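Interleukin-2 receptor subunit beta (Mus musculus, PDB 6DG5) probably binds interleukin-2 and transduces its mitogenic signal as a type I cytokine receptor, this chain being its two-domain extracellular portion. Local coordinates at residues S19-H24 / T51-A56; L113-I118 / L202-R207; Q182-A187 / S196-P201. All blocks are in the same frame, centred on the assembly; numbering follows the deposited sequence.

Interaction 1 of 3, residues S19-H24 / T51-A56; sequences SCMWSH and TLVRQA. With MAN (alpha-D-mannopyranose), chain E; NAG (2-acetamido-2-deoxy-beta-D-glucopyranose), chain C.
At one end of the N-terminal domain's antiparallel beta-sheet, His24 and Met21, on or just beyond strand 17-23, meet Val53 on strand 46-54 and Ala56 beyond it. The two strands are not direct neighbours, since strand 57-63 runs between them; accordingly, the CA atoms of Met21 and Val53 are 9.2 Å apart, whereas those of His24 and Ala56 come within 4.8 Å. The polar link is a weak hydrogen bond from His24 N to Ala56 O, 3.3 Å long and bent to 150° at the hydrogen. Trp22 already pairs through its backbone with Trp58, so this bond carries the antiparallel pairing one step further, into the hairpin turn, where Ala56 has a left-handed backbone conformation. Ser23 CA also approaches Ala56 O at 3.3 Å, as a CA-H...O contact.

The apolar part is slighter. Met21 has CG anti to its backbone N (chi1 -174°), which carries the thioether across beside strand 57-63 until CE stands 4.5 Å from Val53 CG2. The same methionine touches Ser57 and Ala59 of the intervening strand, and Val53 also packs on Ala59.

A core-fucosylated N-linked glycan, consistent with attachment at Asn17, borders both segments. Near its base, the O6 of N-acetylglucosamine in chain C is 3.4 Å from Ser19 CB, while Ser19 OG is hydrogen-bonded within the protein, to Asn61 OD1 and Cys60 O. Farther out along the glycan, the mannose of chain E lies against Val53. Its C2 is 3.7 Å from Val53 CG1, and its O2 donates a weak 3.4 Å hydrogen bond to Val53 O.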
loop_
_atom_site.group_PDB
_atom_site.type_symbol
_atom_site.label_atom_id
_atom_site.label_comp_id
_atom_site.label_asym_id
_atom_site.label_seq_id
_atom_site.Cartn_x
_atom_site.Cartn_y
_atom_site.Cartn_z
ATOM N N SER B 19 4.253 15.214 17.942
ATOM C CA SER B 19 3.695 16.287 18.755
ATOM C C SER B 19 3.011 15.688 19.974
ATOM O O SER B 19 2.167 14.795 19.841
ATOM C CB SER B 19 2.704 17.131 17.950
ATOM O OG SER B 19 2.294 18.270 18.685
ATOM N N CYS B 20 3.371 16.184 21.155
ATOM C CA CYS B 20 2.839 15.690 22.417
ATOM C C CYS B 20 2.090 16.799 23.140
ATOM O O CYS B 20 2.501 17.963 23.108
ATOM C CB CYS B 20 3.955 15.156 23.320
ATOM S SG CYS B 20 4.816 13.692 22.703
ATOM N N MET B 21 0.995 16.429 23.800
ATOM C CA MET B 21 0.193 17.365 24.574
ATOM C C MET B 21 -0.023 16.798 25.968
ATOM O O MET B 21 -0.398 15.631 26.116
ATOM C CB MET B 21 -1.149 17.647 23.890
ATOM C CG MET B 21 -1.976 18.725 24.572
ATOM S SD MET B 21 -3.226 19.432 23.484
ATOM C CE MET B 21 -2.202 20.377 22.356
ATOM N N TRP B 22 0.214 17.625 26.985
ATOM C CA TRP B 22 0.129 17.218 28.381
ATOM C C TRP B 22 -1.124 17.813 29.009
ATOM O O TRP B 22 -1.356 19.022 28.913
ATOM C CB TRP B 22 1.369 17.668 29.156
ATOM C CG TRP B 22 1.494 17.063 30.520
ATOM C CD1 TRP B 22 0.884 15.931 30.977
ATOM C CD2 TRP B 22 2.279 17.564 31.608
ATOM N NE1 TRP B 22 1.245 15.693 32.283
ATOM C CE2 TRP B 22 2.100 16.683 32.693
ATOM C CE3 TRP B 22 3.116 18.672 31.770
ATOM C CZ2 TRP B 22 2.727 16.875 33.922
ATOM C CZ3 TRP B 22 3.739 18.861 32.991
ATOM C CH2 TRP B 22 3.541 17.968 34.051
ATOM N N SER B 23 -1.922 16.965 29.650
ATOM C CA SER B 23 -3.168 17.380 30.283
ATOM C C SER B 23 -2.954 17.450 31.792
ATOM O O SER B 23 -2.749 16.422 32.446
ATOM C CB SER B 23 -4.302 16.422 29.929
ATOM O OG SER B 23 -4.545 16.422 28.532
ATOM N N HIS B 24 -3.007 18.660 32.340
ATOM C CA HIS B 24 -2.814 18.865 33.770
ATOM C C HIS B 24 -4.154 19.012 34.484
ATOM O O HIS B 24 -4.462 18.263 35.413
ATOM C CB HIS B 24 -1.945 20.099 34.023
ATOM C CG HIS B 24 -1.461 20.219 35.434
ATOM N ND1 HIS B 24 -0.232 19.746 35.841
ATOM C CD2 HIS B 24 -2.040 20.756 36.534
ATOM C CE1 HIS B 24 -0.073 19.988 37.129
ATOM N NE2 HIS B 24 -1.156 20.600 37.574
ATOM N N THR B 51 4.726 24.276 25.862
ATOM C CA THR B 51 4.148 25.611 25.824
ATOM C C THR B 51 2.633 25.511 25.946
ATOM O O THR B 51 2.021 24.577 25.420
ATOM C CB THR B 51 4.526 26.347 24.532
ATOM O OG1 THR B 51 5.924 26.167 24.271
ATOM C CG2 THR B 51 4.232 27.836 24.659
ATOM N N LEU B 52 2.034 26.480 26.635
ATOM C CA LEU B 52 0.602 26.454 26.904
ATOM C C LEU B 52 -0.190 26.821 25.654
ATOM O O LEU B 52 0.128 27.800 24.972
ATOM C CB LEU B 52 0.260 27.414 28.043
ATOM C CG LEU B 52 -1.168 27.354 28.586
ATOM C CD1 LEU B 52 -1.396 26.053 29.336
ATOM C CD2 LEU B 52 -1.460 28.552 29.477
ATOM N N VAL B 53 -1.226 26.039 25.361
ATOM C CA VAL B 53 -2.112 26.283 24.229
ATOM C C VAL B 53 -3.510 26.669 24.695
ATOM O O VAL B 53 -4.072 27.670 24.243
ATOM C CB VAL B 53 -2.164 25.056 23.290
ATOM C CG1 VAL B 53 -2.873 25.413 21.994
ATOM C CG2 VAL B 53 -0.765 24.541 23.014
ATOM N N ARG B 54 -4.089 25.883 25.596
ATOM C CA ARG B 54 -5.380 26.193 26.194
ATOM C C ARG B 54 -5.328 25.742 27.651
ATOM O O ARG B 54 -4.277 25.325 28.148
ATOM C CB ARG B 54 -6.518 25.533 25.401
ATOM C CG ARG B 54 -7.848 26.273 25.461
ATOM N N GLN B 55 -6.463 25.824 28.342
ATOM C CA GLN B 55 -6.496 25.507 29.765
ATOM C C GLN B 55 -6.143 24.041 29.996
ATOM O O GLN B 55 -6.793 23.143 29.451
ATOM C CB GLN B 55 -7.875 25.826 30.347
ATOM C CG GLN B 55 -7.880 26.010 31.860
ATOM C CD GLN B 55 -9.257 26.324 32.413
ATOM O OE1 GLN B 55 -10.165 26.706 31.674
ATOM N NE2 GLN B 55 -9.419 26.159 33.720
ATOM N N ALA B 56 -5.101 23.808 30.801
ATOM C CA ALA B 56 -4.625 22.465 31.151
ATOM C C ALA B 56 -4.164 21.677 29.926
ATOM O O ALA B 56 -4.347 20.459 29.852
ATOM C CB ALA B 56 -5.689 21.675 31.923
HETATM C C1 MAN E . -5.205 28.445 20.333
HETATM C C2 MAN E . -5.944 27.154 20.786
HETATM C C3 MAN E . -7.025 26.767 19.772
HETATM C C4 MAN E . -7.927 27.966 19.442
HETATM C C5 MAN E . -7.068 29.138 18.951
HETATM C C6 MAN E . -7.885 30.385 18.657
HETATM O O2 MAN E . -6.629 27.349 22.028
HETATM O O3 MAN E . -7.812 25.673 20.233
HETATM O O4 MAN E . -8.856 27.605 18.429
HETATM O O5 MAN E . -6.110 29.479 19.975
HETATM O O6 MAN E . -7.004 31.386 18.157
HETATM C C1 NAG C . 5.019 19.642 13.823
HETATM C C2 NAG C . 4.995 20.866 12.892
HETATM C C3 NAG C . 4.207 22.024 13.515
HETATM C C4 NAG C . 2.853 21.567 14.043
HETATM C C5 NAG C . 3.070 20.394 14.988
HETATM C C6 NAG C . 1.799 19.823 15.573
HETATM C C7 NAG C . 6.988 20.989 11.456
HETATM C C8 NAG C . 8.383 21.522 11.322
HETATM N N2 NAG C . 6.351 21.295 12.590
HETATM O O3 NAG C . 4.032 23.052 12.547
HETATM O O4 NAG C . 2.245 22.653 14.733
HETATM O O5 NAG C . 3.698 19.337 14.256
HETATM O O6 NAG C . 1.560 18.500 15.114
HETATM O O7 NAG C . 6.462 20.314 10.577
#

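Interaction 2 of 3, residues L113-I118 / L202-R207; sequences LQVLHI and LTFRTR. With NAG (2-acetamido-2-deoxy-beta-D-glucopyranose), chain D.
Leu202 meets Leu113 and Val115 across the interior of the fibronectin type III domain, and its CB and two methyls meet different atoms of strand 111-118. Its CB lies 3.8 Å from Leu113 CD2. CG is anti to the backbone N (chi1 172°), which carries it over the strand 111-118 backbone. From there the methyls part: CD1 stops 3.7 Å from Leu113 O, resting on the peptide, whereas CD2 reaches Val115 CG2 at 3.7 Å and skirts the carbonyl carbon of Gln114. An alanine here would keep the CB contact, but loss of both methyls would probably open a gap over the Leu113 carbonyl and leave Val115 CG2 without its leucine partner.

Farther along, Val115 uses the same methyl again: CG2 is 4.1 Å from Phe204 CB, the two side chains crossing at about a right angle. The Phe204 ring has its CD2 3.7 Å from Ile118 CD1, which approaches it obliquely. The chain turns a corner at Leu116, yet Ile118 again directs its CB toward the 202-207 segment, and its CD1 also lies against the backbone there, at Arg205 O and Thr206 CA.

The segments of strands 113-115 and 202-205 run only 9° from parallel, 7.8 Å apart at closest approach. They are facing members of different sheets: strand 111-118 pairs with 123-128, and strand 202-205 pairs with 178-187. Phe204 fits between these layers, with Ile125 of strand 123-128 and Leu170 of strand 167-170 on the three-stranded sheet and Val181 of its neighbouring strand 178-187 also against it.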
loop_
_atom_site.group_PDB
_atom_site.type_symbol
_atom_site.label_atom_id
_atom_site.label_comp_id
_atom_site.label_asym_id
_atom_site.label_seq_id
_atom_site.Cartn_x
_atom_site.Cartn_y
_atom_site.Cartn_z
ATOM N N LEU B 113 -6.841 23.157 -1.424
ATOM C CA LEU B 113 -8.218 22.955 -1.852
ATOM C C LEU B 113 -8.589 23.991 -2.903
ATOM O O LEU B 113 -8.314 25.183 -2.738
ATOM C CB LEU B 113 -9.172 23.046 -0.663
ATOM C CG LEU B 113 -9.671 21.728 -0.069
ATOM C CD1 LEU B 113 -8.665 21.167 0.916
ATOM C CD2 LEU B 113 -11.030 21.914 0.587
ATOM N N GLN B 114 -9.209 23.536 -3.988
ATOM C CA GLN B 114 -9.639 24.449 -5.036
ATOM C C GLN B 114 -10.722 23.784 -5.871
ATOM O O GLN B 114 -10.882 22.560 -5.858
ATOM C CB GLN B 114 -8.471 24.882 -5.927
ATOM C CG GLN B 114 -7.920 23.785 -6.818
ATOM C CD GLN B 114 -6.978 24.326 -7.870
ATOM O OE1 GLN B 114 -7.021 25.510 -8.203
ATOM N NE2 GLN B 114 -6.117 23.465 -8.397
ATOM N N VAL B 115 -11.455 24.614 -6.604
ATOM C CA VAL B 115 -12.541 24.165 -7.465
ATOM C C VAL B 115 -12.032 24.134 -8.899
ATOM O O VAL B 115 -11.594 25.160 -9.432
ATOM C CB VAL B 115 -13.769 25.078 -7.339
ATOM C CG1 VAL B 115 -14.869 24.614 -8.277
ATOM C CG2 VAL B 115 -14.260 25.113 -5.903
ATOM N N LEU B 116 -12.094 22.960 -9.525
ATOM C CA LEU B 116 -11.687 22.826 -10.918
ATOM C C LEU B 116 -12.841 23.091 -11.877
ATOM O O LEU B 116 -12.647 23.723 -12.919
ATOM C CB LEU B 116 -11.107 21.433 -11.174
ATOM C CG LEU B 116 -9.759 21.120 -10.523
ATOM C CD1 LEU B 116 -9.242 19.769 -10.990
ATOM C CD2 LEU B 116 -8.750 22.215 -10.823
ATOM N N HIS B 117 -14.039 22.617 -11.547
ATOM C CA HIS B 117 -15.228 22.902 -12.334
ATOM C C HIS B 117 -16.368 23.235 -11.388
ATOM O O HIS B 117 -16.477 22.644 -10.312
ATOM C CB HIS B 117 -15.616 21.717 -13.225
ATOM C CG HIS B 117 -16.960 21.861 -13.866
ATOM N ND1 HIS B 117 -18.063 21.146 -13.449
ATOM C CD2 HIS B 117 -17.384 22.649 -14.881
ATOM C CE1 HIS B 117 -19.106 21.478 -14.189
ATOM N NE2 HIS B 117 -18.721 22.389 -15.065
ATOM N N ILE B 118 -17.208 24.187 -11.782
ATOM C CA ILE B 118 -18.381 24.533 -10.986
ATOM C C ILE B 118 -19.517 24.900 -11.933
ATOM O O ILE B 118 -19.336 25.699 -12.857
ATOM C CB ILE B 118 -18.066 25.664 -9.982
ATOM C CG1 ILE B 118 -19.325 26.045 -9.208
ATOM C CG2 ILE B 118 -17.427 26.868 -10.680
ATOM C CD1 ILE B 118 -19.057 26.486 -7.798
ATOM N N LEU B 202 -12.963 25.776 2.217
ATOM C CA LEU B 202 -13.035 26.357 0.884
ATOM C C LEU B 202 -14.462 26.823 0.632
ATOM O O LEU B 202 -15.393 26.010 0.639
ATOM C CB LEU B 202 -12.607 25.341 -0.173
ATOM C CG LEU B 202 -12.805 25.735 -1.636
ATOM C CD1 LEU B 202 -11.673 26.630 -2.111
ATOM C CD2 LEU B 202 -12.927 24.498 -2.510
ATOM N N THR B 203 -14.631 28.122 0.405
ATOM C CA THR B 203 -15.942 28.716 0.191
ATOM C C THR B 203 -16.168 28.932 -1.300
ATOM O O THR B 203 -15.354 29.578 -1.969
ATOM C CB THR B 203 -16.070 30.041 0.942
ATOM O OG1 THR B 203 -15.531 29.894 2.262
ATOM C CG2 THR B 203 -17.527 30.453 1.043
ATOM N N PHE B 204 -17.271 28.392 -1.816
ATOM C CA PHE B 204 -17.600 28.500 -3.228
ATOM C C PHE B 204 -19.100 28.695 -3.392
ATOM O O PHE B 204 -19.894 28.273 -2.547
ATOM C CB PHE B 204 -17.137 27.262 -4.014
ATOM C CG PHE B 204 -17.775 25.976 -3.563
ATOM C CD1 PHE B 204 -17.259 25.268 -2.489
ATOM C CD2 PHE B 204 -18.882 25.465 -4.222
ATOM C CE1 PHE B 204 -17.842 24.083 -2.075
ATOM C CE2 PHE B 204 -19.469 24.281 -3.813
ATOM C CZ PHE B 204 -18.947 23.589 -2.739
ATOM N N ARG B 205 -19.480 29.339 -4.495
ATOM C CA ARG B 205 -20.875 29.628 -4.799
ATOM C C ARG B 205 -21.211 29.112 -6.191
ATOM O O ARG B 205 -20.446 29.316 -7.141
ATOM C CB ARG B 205 -21.166 31.132 -4.708
ATOM C CG ARG B 205 -22.618 31.504 -4.958
ATOM C CD ARG B 205 -22.840 33.000 -4.803
ATOM N NE ARG B 205 -24.220 33.381 -5.095
ATOM C CZ ARG B 205 -25.181 33.464 -4.182
ATOM N NH1 ARG B 205 -24.917 33.197 -2.911
ATOM N NH2 ARG B 205 -26.408 33.817 -4.539
ATOM N N THR B 206 -22.358 28.450 -6.309
ATOM C CA THR B 206 -22.778 27.862 -7.569
ATOM C C THR B 206 -23.265 28.936 -8.539
ATOM O O THR B 206 -23.669 30.035 -8.146
ATOM C CB THR B 206 -23.884 26.832 -7.335
ATOM O OG1 THR B 206 -24.848 27.366 -6.420
ATOM C CG2 THR B 206 -23.302 25.550 -6.765
ATOM N N ARG B 207 -23.221 28.598 -9.826
ATOM C CA ARG B 207 -23.668 29.518 -10.863
ATOM C C ARG B 207 -25.173 29.751 -10.738
ATOM O O ARG B 207 -25.927 28.803 -10.498
ATOM C CB ARG B 207 -23.332 28.960 -12.248
ATOM C CG ARG B 207 -23.680 29.876 -13.412
ATOM C CD ARG B 207 -23.457 29.188 -14.754
ATOM N NE ARG B 207 -22.041 28.998 -15.060
ATOM C CZ ARG B 207 -21.319 29.827 -15.808
ATOM N NH1 ARG B 207 -21.881 30.910 -16.328
ATOM N NH2 ARG B 207 -20.037 29.576 -16.037
HETATM C C1 NAG D . -12.599 15.883 -10.888
HETATM C C2 NAG D . -12.947 14.860 -11.976
HETATM C C3 NAG D . -11.901 13.740 -12.023
HETATM C C4 NAG D . -10.488 14.306 -12.107
HETATM C C5 NAG D . -10.275 15.341 -11.005
HETATM C C6 NAG D . -8.938 16.040 -11.089
HETATM C C7 NAG D . -15.076 13.907 -12.753
HETATM C C8 NAG D . -16.409 13.356 -12.343
HETATM N N2 NAG D . -14.274 14.304 -11.759
HETATM O O3 NAG D . -12.160 12.914 -13.153
HETATM O O4 NAG D . -9.533 13.262 -11.936
HETATM O O5 NAG D . -11.278 16.362 -11.090
HETATM O O6 NAG D . -8.789 16.752 -12.309
HETATM O O7 NAG D . -14.741 13.988 -13.931
#

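Interaction 3 of 3, residues Q182-A187 / S196-P201; sequences QVRVKA and SPWSQP. With MAN (alpha-D-mannopyranose), chain F; FUC (alpha-L-fucopyranose), chain G.
Stacking carries the outer side of this contact, where Arg184 lies over one face of Trp198. The arginine chain is extended from CG to NE, so its methylenes and guanidinium travel together across the indole: CD sits 3.5 Å above the centroid of the six-membered ring in a CH-pi contact, NE is 3.4 Å from CZ2, and the guanidinium and ring planes are only 7° apart. Beyond this pair, Arg184 forms a cation-pi contact with Trp195 and a salt bridge from NH2 to Glu143, while Trp198 has a cation-pi partner in Arg145.

Hydrogen bonds fix the inner side. Ser199 and Ser196 both place OG between the backbone N and the carbonyl carbon (chi1 63° and 79°), which lets each serine grip one strand residue twice. Val183 N donates to Ser199 OG at 2.8 Å and Ser199 N to Val183 O at 2.7 Å; Val185 N donates to Ser196 OG at 2.9 Å and Ser196 N to Val185 O at 3.1 Å. Gln182 adds NE2 to Ser199 O at 2.9 Å, with the acceptor tilted out of the amide plane, and its OE1 is bonded by Arg145 NH2.

One sugar also joins in: O4 of the mannose in chain F donates to Trp198 O at 2.7 Å.

Serines bonded to the edge of strand 178-187, with arginines and tryptophans interleaved above, are the hallmark of the WSXWS motif of type I cytokine receptors, which appears necessary for proper folding.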
loop_
_atom_site.group_PDB
_atom_site.type_symbol
_atom_site.label_atom_id
_atom_site.label_comp_id
_atom_site.label_asym_id
_atom_site.label_seq_id
_atom_site.Cartn_x
_atom_site.Cartn_y
_atom_site.Cartn_z
ATOM N N GLN B 182 -14.632 21.247 4.051
ATOM C CA GLN B 182 -13.395 20.849 4.700
ATOM C C GLN B 182 -13.158 19.367 4.449
ATOM O O GLN B 182 -14.104 18.580 4.385
ATOM C CB GLN B 182 -13.432 21.100 6.210
ATOM C CG GLN B 182 -13.443 22.561 6.613
ATOM C CD GLN B 182 -13.369 22.739 8.119
ATOM O OE1 GLN B 182 -14.249 22.290 8.854
ATOM N NE2 GLN B 182 -12.307 23.386 8.586
ATOM N N VAL B 183 -11.884 18.990 4.317
ATOM C CA VAL B 183 -11.489 17.610 4.054
ATOM C C VAL B 183 -10.455 17.185 5.088
ATOM O O VAL B 183 -9.744 18.017 5.658
ATOM C CB VAL B 183 -10.935 17.437 2.620
ATOM C CG1 VAL B 183 -11.004 15.984 2.191
ATOM C CG2 VAL B 183 -11.694 18.321 1.637
ATOM N N ARG B 184 -10.388 15.878 5.340
ATOM C CA ARG B 184 -9.389 15.314 6.237
ATOM C C ARG B 184 -8.992 13.928 5.742
ATOM O O ARG B 184 -9.680 13.322 4.917
ATOM C CB ARG B 184 -9.896 15.254 7.683
ATOM C CG ARG B 184 -11.190 14.489 7.871
ATOM C CD ARG B 184 -11.624 14.540 9.324
ATOM N NE ARG B 184 -12.734 13.635 9.606
ATOM C CZ ARG B 184 -13.209 13.404 10.826
ATOM N NH1 ARG B 184 -12.667 14.011 11.873
ATOM N NH2 ARG B 184 -14.221 12.565 11.000
ATOM N N VAL B 185 -7.870 13.427 6.268
ATOM C CA VAL B 185 -7.205 12.249 5.721
ATOM C C VAL B 185 -6.810 11.297 6.846
ATOM O O VAL B 185 -6.577 11.711 7.985
ATOM C CB VAL B 185 -5.976 12.663 4.874
ATOM C CG1 VAL B 185 -4.919 13.335 5.740
ATOM C CG2 VAL B 185 -5.390 11.474 4.125
ATOM N N LYS B 186 -6.735 10.005 6.514
ATOM C CA LYS B 186 -6.379 8.960 7.467
ATOM C C LYS B 186 -5.875 7.746 6.695
ATOM O O LYS B 186 -6.146 7.595 5.500
ATOM C CB LYS B 186 -7.576 8.586 8.351
ATOM C CG LYS B 186 -7.237 7.800 9.608
ATOM C CD LYS B 186 -8.462 7.643 10.503
ATOM C CE LYS B 186 -9.143 6.292 10.306
ATOM N NZ LYS B 186 -9.292 5.919 8.867
ATOM N N ALA B 187 -5.130 6.886 7.392
ATOM C CA ALA B 187 -4.622 5.633 6.834
ATOM C C ALA B 187 -5.064 4.487 7.738
ATOM O O ALA B 187 -4.599 4.373 8.878
ATOM C CB ALA B 187 -3.100 5.664 6.693
ATOM N N SER B 196 -6.908 13.177 10.678
ATOM C CA SER B 196 -6.185 14.430 10.577
ATOM C C SER B 196 -7.142 15.596 10.786
ATOM O O SER B 196 -8.352 15.459 10.590
ATOM C CB SER B 196 -5.517 14.547 9.211
ATOM O OG SER B 196 -6.449 14.945 8.219
ATOM N N PRO B 197 -6.627 16.759 11.189
ATOM C CA PRO B 197 -7.493 17.932 11.339
ATOM C C PRO B 197 -8.124 18.325 10.013
ATOM O O PRO B 197 -7.627 18.000 8.934
ATOM C CB PRO B 197 -6.540 19.019 11.846
ATOM C CG PRO B 197 -5.433 18.266 12.486
ATOM C CD PRO B 197 -5.260 17.027 11.661
ATOM N N TRP B 198 -9.249 19.026 10.110
ATOM C CA TRP B 198 -9.955 19.464 8.918
ATOM C C TRP B 198 -9.126 20.483 8.150
ATOM O O TRP B 198 -8.416 21.302 8.739
ATOM C CB TRP B 198 -11.307 20.064 9.291
ATOM C CG TRP B 198 -12.298 19.056 9.776
ATOM C CD1 TRP B 198 -12.688 18.842 11.066
ATOM C CD2 TRP B 198 -13.028 18.119 8.976
ATOM N NE1 TRP B 198 -13.619 17.834 11.118
ATOM C CE2 TRP B 198 -13.846 17.373 9.848
ATOM C CE3 TRP B 198 -13.070 17.839 7.607
ATOM C CZ2 TRP B 198 -14.695 16.367 9.396
ATOM C CZ3 TRP B 198 -13.916 16.841 7.160
ATOM C CH2 TRP B 198 -14.716 16.116 8.052
ATOM N N SER B 199 -9.219 20.422 6.826
ATOM C CA SER B 199 -8.498 21.353 5.976
ATOM C C SER B 199 -9.046 22.766 6.144
ATOM O O SER B 199 -10.148 22.976 6.659
ATOM C CB SER B 199 -8.609 20.927 4.515
ATOM O OG SER B 199 -9.955 20.966 4.071
ATOM N N GLN B 200 -8.259 23.741 5.701
ATOM C CA GLN B 200 -8.736 25.116 5.660
ATOM C C GLN B 200 -9.978 25.175 4.781
ATOM O O GLN B 200 -9.914 24.773 3.609
ATOM C CB GLN B 200 -7.665 26.066 5.129
ATOM C CG GLN B 200 -6.814 26.711 6.210
ATOM C CD GLN B 200 -5.914 27.807 5.665
ATOM O OE1 GLN B 200 -6.346 28.642 4.868
ATOM N NE2 GLN B 200 -4.655 27.804 6.090
ATOM N N PRO B 201 -11.114 25.638 5.299
ATOM C CA PRO B 201 -12.365 25.555 4.538
ATOM C C PRO B 201 -12.297 26.327 3.228
ATOM O O PRO B 201 -11.658 27.376 3.124
ATOM C CB PRO B 201 -13.404 26.158 5.493
ATOM C CG PRO B 201 -12.609 26.947 6.489
ATOM C CD PRO B 201 -11.310 26.225 6.634
HETATM C C1 MAN F . -6.990 26.979 10.742
HETATM C C2 MAN F . -8.525 27.053 10.506
HETATM C C3 MAN F . -9.168 25.702 10.804
HETATM C C4 MAN F . -8.488 24.585 10.003
HETATM C C5 MAN F . -6.984 24.561 10.302
HETATM C C6 MAN F . -6.236 23.552 9.443
HETATM O O2 MAN F . -8.829 27.334 9.137
HETATM O O3 MAN F . -10.567 25.716 10.536
HETATM O O4 MAN F . -9.053 23.328 10.355
HETATM O O5 MAN F . -6.403 25.872 10.049
HETATM O O6 MAN F . -4.898 23.456 9.924
HETATM C C1 FUC G . 0.423 18.560 14.229
HETATM C C2 FUC G . 0.342 17.221 13.449
HETATM C C3 FUC G . -1.069 16.962 12.898
HETATM C C4 FUC G . -1.913 18.253 12.818
HETATM C C5 FUC G . -1.989 18.924 14.207
HETATM C C6 FUC G . -2.316 20.411 14.148
HETATM O O2 FUC G . 0.777 16.116 14.230
HETATM O O3 FUC G . -0.978 16.410 11.592
HETATM O O4 FUC G . -1.401 19.156 11.841
HETATM O O5 FUC G . -0.763 18.790 14.969
#

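From the N terminus, interaction 1 comes first, joining residues 19-24 to 51-56 and closing a loop that includes strand 33-39, wholly within the N-terminal domain. Only after it is complete does interaction 2 open, in the fibronectin type III domain, where 113-118 and 202-207 bring the first and last strands together from facing sheets. Interaction 3 is nested inside that span, closing the short loop between strands 178-187 and 202-205. The latter two touch: Leu113 CD1 packs 3.4 Å from Ser199 OG. Interaction 1 lies apart from both, its centre about 22 Å from that of interaction 3, but sugars of the same glycan border both.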